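Side-chain contacts in CRISPR system Cmr subunit Cmr1-1 (Pyrococcus furiosus, PDB 4W8Z), which binds RNA and, together with Cmr6, caps the crRNA-containing type III-B Cmr ribonucleoprotein complex of CRISPR antiviral defence: residues W44-L49 and N66-S71; Y103-I108 and N236-L241; V129-P134 and L141-L146. All coordinates share one frame; numbering follows the deposited sequence.

Interaction 1: residues W44-L49 and N66-S71; sequences WWFRAL and NQVFGS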
# COMPACT_ATOMS: atom_id res chain seq x y z
N TRP A 44 -5.75 -6.87 -5.47
CA TRP A 44 -6.18 -6.21 -4.24
C TRP A 44 -6.76 -4.84 -4.55
O TRP A 44 -7.82 -4.48 -4.04
CB TRP A 44 -5.02 -6.07 -3.25
CG TRP A 44 -5.47 -5.69 -1.87
CD1 TRP A 44 -5.70 -6.53 -0.83
CD2 TRP A 44 -5.77 -4.37 -1.39
NE1 TRP A 44 -6.11 -5.82 0.28
CE2 TRP A 44 -6.17 -4.49 -0.04
CE3 TRP A 44 -5.73 -3.09 -1.97
CZ2 TRP A 44 -6.52 -3.39 0.73
CZ3 TRP A 44 -6.09 -2.00 -1.20
CH2 TRP A 44 -6.48 -2.16 0.14
N TRP A 45 -6.06 -4.09 -5.40
CA TRP A 45 -6.44 -2.72 -5.68
C TRP A 45 -7.66 -2.62 -6.57
O TRP A 45 -8.37 -1.62 -6.55
CB TRP A 45 -5.26 -1.95 -6.28
CG TRP A 45 -4.46 -1.30 -5.22
CD1 TRP A 45 -3.21 -1.66 -4.79
CD2 TRP A 45 -4.86 -0.21 -4.39
NE1 TRP A 45 -2.81 -0.85 -3.76
CE2 TRP A 45 -3.81 0.06 -3.50
CE3 TRP A 45 -6.02 0.58 -4.33
CZ2 TRP A 45 -3.86 1.08 -2.55
CZ3 TRP A 45 -6.08 1.60 -3.39
CH2 TRP A 45 -5.00 1.84 -2.51
N PHE A 46 -7.92 -3.66 -7.35
CA PHE A 46 -9.14 -3.69 -8.15
C PHE A 46 -10.35 -3.72 -7.22
O PHE A 46 -11.35 -3.07 -7.48
CB PHE A 46 -9.17 -4.90 -9.08
CG PHE A 46 -10.50 -5.11 -9.74
CD1 PHE A 46 -10.87 -4.34 -10.83
CD2 PHE A 46 -11.38 -6.06 -9.25
CE1 PHE A 46 -12.10 -4.53 -11.42
CE2 PHE A 46 -12.61 -6.24 -9.84
CZ PHE A 46 -12.97 -5.48 -10.93
N ARG A 47 -10.24 -4.48 -6.14
CA ARG A 47 -11.33 -4.63 -5.20
C ARG A 47 -11.60 -3.32 -4.47
O ARG A 47 -12.74 -3.00 -4.15
CB ARG A 47 -11.03 -5.74 -4.19
CG ARG A 47 -10.77 -7.10 -4.80
CD ARG A 47 -10.92 -8.18 -3.74
NE ARG A 47 -12.16 -7.98 -2.99
CZ ARG A 47 -12.71 -8.88 -2.19
NH1 ARG A 47 -12.14 -10.07 -2.03
NH2 ARG A 47 -13.83 -8.59 -1.55
N ALA A 48 -10.53 -2.57 -4.21
CA ALA A 48 -10.65 -1.30 -3.51
C ALA A 48 -11.30 -0.25 -4.41
O ALA A 48 -12.05 0.61 -3.94
CB ALA A 48 -9.29 -0.82 -3.04
N LEU A 49 -11.01 -0.32 -5.71
CA LEU A 49 -11.62 0.60 -6.67
C LEU A 49 -13.08 0.23 -6.91
O LEU A 49 -13.98 1.03 -6.67
CB LEU A 49 -10.86 0.59 -8.00
CG LEU A 49 -9.42 1.10 -8.00
CD1 LEU A 49 -8.91 1.25 -9.43
CD2 LEU A 49 -9.30 2.42 -7.25
N ASN A 66 -13.38 -12.20 -10.28
CA ASN A 66 -13.06 -13.46 -10.93
C ASN A 66 -13.16 -13.32 -12.44
O ASN A 66 -12.38 -13.92 -13.18
CB ASN A 66 -13.98 -14.58 -10.44
CG ASN A 66 -13.66 -15.02 -9.03
OD1 ASN A 66 -12.54 -14.86 -8.55
ND2 ASN A 66 -14.65 -15.59 -8.35
N GLN A 67 -14.11 -12.52 -12.89
CA GLN A 67 -14.34 -12.34 -14.32
C GLN A 67 -13.16 -11.63 -14.98
O GLN A 67 -12.90 -11.83 -16.17
CB GLN A 67 -15.63 -11.56 -14.56
CG GLN A 67 -16.32 -11.89 -15.87
CD GLN A 67 -17.64 -11.17 -16.03
OE1 GLN A 67 -18.04 -10.37 -15.18
NE2 GLN A 67 -18.34 -11.46 -17.13
N VAL A 68 -12.44 -10.81 -14.22
CA VAL A 68 -11.27 -10.12 -14.74
C VAL A 68 -9.99 -10.92 -14.49
O VAL A 68 -9.20 -11.14 -15.40
CB VAL A 68 -11.11 -8.72 -14.12
CG1 VAL A 68 -9.84 -8.05 -14.64
CG2 VAL A 68 -12.33 -7.85 -14.41
N PHE A 69 -9.80 -11.36 -13.25
CA PHE A 69 -8.53 -11.98 -12.85
C PHE A 69 -8.54 -13.51 -12.84
O PHE A 69 -7.50 -14.13 -12.61
CB PHE A 69 -8.13 -11.47 -11.47
CG PHE A 69 -7.69 -10.03 -11.45
CD1 PHE A 69 -6.38 -9.69 -11.73
CD2 PHE A 69 -8.60 -9.02 -11.14
CE1 PHE A 69 -5.97 -8.38 -11.71
CE2 PHE A 69 -8.19 -7.70 -11.12
CZ PHE A 69 -6.88 -7.38 -11.40
N GLY A 70 -9.70 -14.11 -13.07
CA GLY A 70 -9.80 -15.56 -13.08
C GLY A 70 -9.93 -16.17 -11.69
O GLY A 70 -9.65 -15.51 -10.69
N SER A 71 -10.35 -17.43 -11.64
CA SER A 71 -10.52 -18.13 -10.37
C SER A 71 -10.12 -19.60 -10.51
O SER A 71 -9.37 -19.97 -11.41
CB SER A 71 -11.96 -18.02 -9.87
OG SER A 71 -12.86 -18.74 -10.70

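Interaction 2: residues Y103-I108 and N236-L241; sequences YIWFSI and NTWEVL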
# COMPACT_ATOMS: atom_id res chain seq x y z
N TYR A 103 13.53 0.27 13.21
CA TYR A 103 12.28 -0.08 13.88
C TYR A 103 11.17 -0.42 12.88
O TYR A 103 10.50 -1.43 13.03
CB TYR A 103 11.84 1.05 14.81
CG TYR A 103 12.70 1.15 16.05
CD1 TYR A 103 12.51 0.29 17.12
CD2 TYR A 103 13.72 2.10 16.13
CE1 TYR A 103 13.30 0.38 18.26
CE2 TYR A 103 14.51 2.19 17.26
CZ TYR A 103 14.30 1.33 18.32
OH TYR A 103 15.09 1.43 19.45
N ILE A 104 10.99 0.40 11.85
CA ILE A 104 9.96 0.11 10.87
C ILE A 104 10.29 -1.16 10.09
O ILE A 104 9.39 -1.90 9.69
CB ILE A 104 9.72 1.28 9.88
CG1 ILE A 104 11.00 1.65 9.13
CG2 ILE A 104 9.17 2.50 10.60
CD1 ILE A 104 10.78 2.71 8.07
N TRP A 105 11.58 -1.43 9.88
CA TRP A 105 12.00 -2.62 9.14
C TRP A 105 12.69 -3.64 10.03
O TRP A 105 13.49 -4.45 9.54
CB TRP A 105 12.93 -2.24 7.99
CG TRP A 105 12.28 -1.39 6.94
CD1 TRP A 105 10.98 -0.99 6.90
CD2 TRP A 105 12.91 -0.84 5.78
NE1 TRP A 105 10.76 -0.22 5.78
CE2 TRP A 105 11.93 -0.11 5.08
CE3 TRP A 105 14.21 -0.88 5.26
CZ2 TRP A 105 12.20 0.57 3.89
CZ3 TRP A 105 14.48 -0.21 4.08
CH2 TRP A 105 13.48 0.51 3.41
N PHE A 106 12.39 -3.60 11.32
CA PHE A 106 12.94 -4.53 12.30
C PHE A 106 12.92 -5.98 11.81
O PHE A 106 13.93 -6.68 11.87
CB PHE A 106 12.16 -4.42 13.61
CG PHE A 106 12.55 -5.44 14.65
CD1 PHE A 106 11.90 -6.66 14.71
CD2 PHE A 106 13.54 -5.17 15.57
CE1 PHE A 106 12.25 -7.60 15.66
CE2 PHE A 106 13.90 -6.10 16.52
CZ PHE A 106 13.25 -7.32 16.57
N SER A 107 11.76 -6.42 11.32
CA SER A 107 11.57 -7.80 10.89
C SER A 107 12.53 -8.21 9.77
O SER A 107 12.96 -9.35 9.70
CB SER A 107 10.12 -8.02 10.44
OG SER A 107 9.25 -8.17 11.54
N ILE A 108 12.85 -7.26 8.89
CA ILE A 108 13.76 -7.53 7.79
C ILE A 108 15.17 -7.70 8.34
O ILE A 108 15.92 -8.59 7.94
CB ILE A 108 13.73 -6.40 6.74
CG1 ILE A 108 12.31 -6.21 6.21
CG2 ILE A 108 14.70 -6.69 5.61
CD1 ILE A 108 12.15 -5.00 5.32
N ASN A 236 16.20 13.41 0.37
CA ASN A 236 16.27 12.17 -0.38
C ASN A 236 15.28 11.18 0.20
O ASN A 236 14.61 11.48 1.19
CB ASN A 236 17.69 11.61 -0.36
CG ASN A 236 18.26 11.53 1.04
OD1 ASN A 236 17.79 10.75 1.87
ND2 ASN A 236 19.27 12.34 1.31
N THR A 237 15.20 10.00 -0.40
CA THR A 237 14.25 8.98 0.04
C THR A 237 14.56 8.53 1.47
O THR A 237 13.65 8.43 2.29
CB THR A 237 14.26 7.76 -0.89
OG1 THR A 237 14.02 8.19 -2.24
CG2 THR A 237 13.18 6.77 -0.49
N TRP A 238 15.83 8.27 1.74
CA TRP A 238 16.24 7.77 3.05
C TRP A 238 15.83 8.72 4.18
O TRP A 238 15.52 8.27 5.28
CB TRP A 238 17.75 7.53 3.09
CG TRP A 238 18.20 6.32 2.33
CD1 TRP A 238 19.01 6.29 1.23
CD2 TRP A 238 17.89 4.95 2.62
NE1 TRP A 238 19.22 5.00 0.82
CE2 TRP A 238 18.54 4.15 1.65
CE3 TRP A 238 17.12 4.31 3.60
CZ2 TRP A 238 18.44 2.76 1.65
CZ3 TRP A 238 17.03 2.93 3.59
CH2 TRP A 238 17.69 2.17 2.62
N GLU A 239 15.84 10.02 3.90
CA GLU A 239 15.47 11.01 4.91
C GLU A 239 13.99 10.87 5.26
O GLU A 239 13.61 10.97 6.43
CB GLU A 239 15.76 12.43 4.42
CG GLU A 239 15.74 13.47 5.54
CD GLU A 239 15.68 14.89 5.01
OE1 GLU A 239 14.71 15.22 4.30
OE2 GLU A 239 16.61 15.67 5.31
N VAL A 240 13.17 10.64 4.24
CA VAL A 240 11.74 10.42 4.44
C VAL A 240 11.49 9.16 5.26
O VAL A 240 10.73 9.18 6.23
CB VAL A 240 11.00 10.30 3.09
CG1 VAL A 240 9.59 9.77 3.29
CG2 VAL A 240 10.98 11.65 2.39
N LEU A 241 12.13 8.07 4.87
CA LEU A 241 12.04 6.81 5.61
C LEU A 241 12.49 6.98 7.06
O LEU A 241 11.91 6.39 7.97
CB LEU A 241 12.87 5.73 4.92
CG LEU A 241 12.27 5.11 3.66
CD1 LEU A 241 13.27 4.24 2.94
CD2 LEU A 241 11.02 4.31 4.01

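Interaction 3: residues V129-P134 and L141-L146; sequences VVLESP and LATLSL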
# COMPACT_ATOMS: atom_id res chain seq x y z
N VAL A 129 6.09 -4.75 -16.68
CA VAL A 129 4.74 -5.25 -16.50
C VAL A 129 3.95 -5.10 -17.79
O VAL A 129 3.82 -3.99 -18.32
CB VAL A 129 4.01 -4.53 -15.35
CG1 VAL A 129 2.59 -5.05 -15.24
CG2 VAL A 129 4.75 -4.71 -14.04
N VAL A 130 3.43 -6.21 -18.31
CA VAL A 130 2.69 -6.20 -19.56
C VAL A 130 1.30 -6.77 -19.35
O VAL A 130 1.14 -7.84 -18.75
CB VAL A 130 3.42 -7.00 -20.66
CG1 VAL A 130 2.57 -7.06 -21.92
CG2 VAL A 130 4.78 -6.39 -20.95
N LEU A 131 0.29 -6.06 -19.84
CA LEU A 131 -1.10 -6.47 -19.69
C LEU A 131 -1.75 -6.71 -21.04
O LEU A 131 -1.64 -5.86 -21.93
CB LEU A 131 -1.90 -5.42 -18.91
CG LEU A 131 -1.25 -4.86 -17.64
CD1 LEU A 131 -2.08 -3.72 -17.06
CD2 LEU A 131 -1.04 -5.96 -16.62
N GLU A 132 -2.40 -7.85 -21.20
CA GLU A 132 -3.05 -8.21 -22.46
C GLU A 132 -4.47 -8.72 -22.25
O GLU A 132 -4.72 -9.53 -21.35
CB GLU A 132 -2.24 -9.27 -23.21
CG GLU A 132 -0.84 -8.84 -23.61
CD GLU A 132 -0.08 -9.94 -24.32
OE1 GLU A 132 -0.04 -9.93 -25.57
OE2 GLU A 132 0.47 -10.82 -23.63
N SER A 133 -5.40 -8.25 -23.08
CA SER A 133 -6.79 -8.71 -23.00
C SER A 133 -7.51 -8.47 -24.32
O SER A 133 -7.22 -7.51 -25.03
CB SER A 133 -7.52 -8.00 -21.86
OG SER A 133 -8.87 -8.43 -21.77
N PRO A 134 -8.46 -9.36 -24.66
CA PRO A 134 -9.33 -9.11 -25.82
C PRO A 134 -10.36 -8.02 -25.53
O PRO A 134 -10.86 -7.39 -26.46
CB PRO A 134 -10.01 -10.47 -26.04
CG PRO A 134 -9.97 -11.13 -24.70
CD PRO A 134 -8.68 -10.69 -24.08
N LEU A 141 -9.74 -1.66 -16.72
CA LEU A 141 -9.79 -1.97 -15.30
C LEU A 141 -8.47 -2.53 -14.77
O LEU A 141 -8.10 -2.30 -13.62
CB LEU A 141 -10.93 -2.96 -15.02
CG LEU A 141 -12.34 -2.40 -15.21
CD1 LEU A 141 -13.37 -3.51 -15.14
CD2 LEU A 141 -12.62 -1.34 -14.18
N ALA A 142 -7.76 -3.27 -15.62
CA ALA A 142 -6.46 -3.82 -15.25
C ALA A 142 -5.44 -2.69 -15.07
O ALA A 142 -4.69 -2.66 -14.09
CB ALA A 142 -5.98 -4.81 -16.29
N THR A 143 -5.43 -1.76 -16.02
CA THR A 143 -4.50 -0.64 -15.99
C THR A 143 -4.79 0.30 -14.83
O THR A 143 -3.87 0.78 -14.15
CB THR A 143 -4.52 0.13 -17.32
OG1 THR A 143 -3.76 -0.59 -18.30
CG2 THR A 143 -3.92 1.52 -17.17
N LEU A 144 -6.07 0.56 -14.58
CA LEU A 144 -6.47 1.37 -13.43
C LEU A 144 -5.96 0.75 -12.14
O LEU A 144 -5.46 1.45 -11.26
CB LEU A 144 -7.99 1.52 -13.39
CG LEU A 144 -8.56 2.61 -14.31
CD1 LEU A 144 -10.05 2.45 -14.47
CD2 LEU A 144 -8.23 3.99 -13.77
N SER A 145 -6.08 -0.57 -12.03
CA SER A 145 -5.57 -1.30 -10.88
C SER A 145 -4.08 -1.07 -10.68
O SER A 145 -3.64 -0.71 -9.59
CB SER A 145 -5.84 -2.80 -11.03
OG SER A 145 -7.23 -3.05 -11.02
N LEU A 146 -3.32 -1.27 -11.75
CA LEU A 146 -1.87 -1.07 -11.70
C LEU A 146 -1.52 0.38 -11.39
O LEU A 146 -0.59 0.64 -10.62
CB LEU A 146 -1.23 -1.49 -13.03
CG LEU A 146 0.27 -1.23 -13.16
CD1 LEU A 146 1.05 -1.87 -12.03
CD2 LEU A 146 0.76 -1.74 -14.48

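Interaction 1: residues W44-L49 and N66-S71
Phe46 and Phe69 form an offset edge-to-face aromatic pair that ties together two consecutive helices, 38-54 and 58-69, of the RAMP-superfamily region. The edge of Phe69 is presented to the face of Phe46, with ring centroids 5.7 Å apart. The planes meet at 64°, so the pair falls short of a perpendicular T. Phe69 leads with a single corner of its ring: CE2 lies 3.7 Å from Phe46 CG, which sits at the rim of the Phe69 ring and in its plane. The Phe46 side chain starts out toward helix 58-69 with CG anti to the backbone N (chi1 170°), which exposes the root of the ring, rather than its far end, to this corner.

Packing of aliphatic carbons against the rings completes the contact. Phe69 CE2 also lies 3.6 Å from the methylene CB of Phe46. Val68 divides its two methyls between the rings. Its CG2 approaches the far end of the Phe46 ring, 4.3 Å from CZ, while its CG1 stands 3.8 Å above the plane of its neighbour Phe69, displaced toward the rim. Beyond the two segments, Ile64, Glu65 and Ser145 also touch Phe46, in keeping with its burial.

No hydrogen bond passes between 44-49 and 66-71; a polar tie between the helices lies at the end of the second. Gly70 leaves helical geometry there with a positive phi of 82°. Its N still reaches back to Asn66 O at 2.7 Å, while its O accepts a hydrogen bond from NH2 of Arg43 on helix 38-54.

Interaction 2: residues Y103-I108 and N236-L241
Leu241 sets both its methyls against the six-membered ring of Trp105, the two side chains running roughly perpendicular to each other. Leu241 CD1 is 3.8 Å from Trp105 CH2, and Leu241 CD2 lies 3.9 Å from Trp105 CZ2, so both branches of the leucine come from one side of the indole plane, at its CZ2-CH2 end. Ile108 CD1, from the same segment as the tryptophan, lies 3.8 Å above the other side of the indole, displaced toward the rim near CG. The indole NE1 is taken up elsewhere, donating a hydrogen bond to Arg161 O.

Trp238 reaches the same indole from another position on its helix. The nearest atoms of the two rings are Trp105 CZ3 and Trp238 CZ3, at 4.1 Å; the side chains cross steeply and do not stack. Trp238 has a further partner in Lys99, with which it makes a cation-pi contact.

These side chains join a type I turn, Tyr103 to Phe106, to the first turn of the long helix 237-264, and so connect the RAMP-superfamily and C-terminal Cmr1-like sequence regions. That helix opens with Asn236 as N-cap: its OD1 accepts from Glu239 N at 2.9 Å, with the donor tilted 28° from the carbonyl plane. Farther along, Asn245 OD1 accepts from both Tyr103 N and Ile104 N, a polar link between turn and helix.

Ile104 adds a contact with the helix backbone. With CG1 between the backbone N and the carbonyl carbon (chi1 58°), the chain extends until Ile104 CD1 lies 3.9 Å from Leu241 O.

Interaction 3: residues V129-P134 and L141-L146
Leu131 meets Ala142, Thr143 and Leu146 with no flat side chain taking part; the planar group of note is the Leu141 carbonyl, one residue back in the helix. Its O accepts from Ser145 OG at 2.8 Å and from Ser145 N at 3.1 Å, the two donors arriving from opposite faces of the carbonyl plane. Two bonds thus grip the carbonyl oxygen, and the serine hydroxyl is spent on its own helix rather than on the strand.

The contact itself is van der Waals packing, mostly between aliphatic groups. Leu131 CD1 is its hub, lying 4.1 Å from Ala142 CB and 3.8 Å from Thr143 OG1. The same methyl comes within 4.3 Å of Leu146 CD2. Leu146, with CG anti to its N (chi1 175°), also brings its CD2 to 3.9 Å from Val129 CG1, the two side chains lying alongside with opposed directions. Thr143 OG1 has weak hydrogen bonds to Ile139 O and Glu10 OE1.

Val129 and Leu131 point to the helix while Val130, between them, points away, as strand alternation requires. Strand and helix segments run nearly antiparallel at 158°, their axes 9.6 Å apart at closest. Ile38 and Met42 of helix 38-54 touch Val129 and Leu131 on this same sheet face. Strand 126-133 followed by helix 136-152, packed on a sheet ordered 2-3-1-4, matches the beta-alpha-beta-beta-alpha-beta ferredoxin-like fold of RAMP proteins.

In the fold
Interactions 1 and 3 belong to one continuous packing region: their centres are 11 Å apart, and helix 136-152 is shared ground. Phe46 CB lies 3.3 Å from Ser145 OG, and Phe46 CE1 lies 4.1 Å from Leu141 CD1, so Phe46 bridges the helix pair of interaction 1 and the helix that interaction 3 lays on the sheet. Interaction 2 stands apart, on the other side of the chain's centre. Its centre is 31 Å from each of the others, and the nearest atoms are about 17 Å from interaction 1 and about 18 Å from interaction 3. It joins the two family regions, whereas interactions 1 and 3 lie within the RAMP-superfamily region alone.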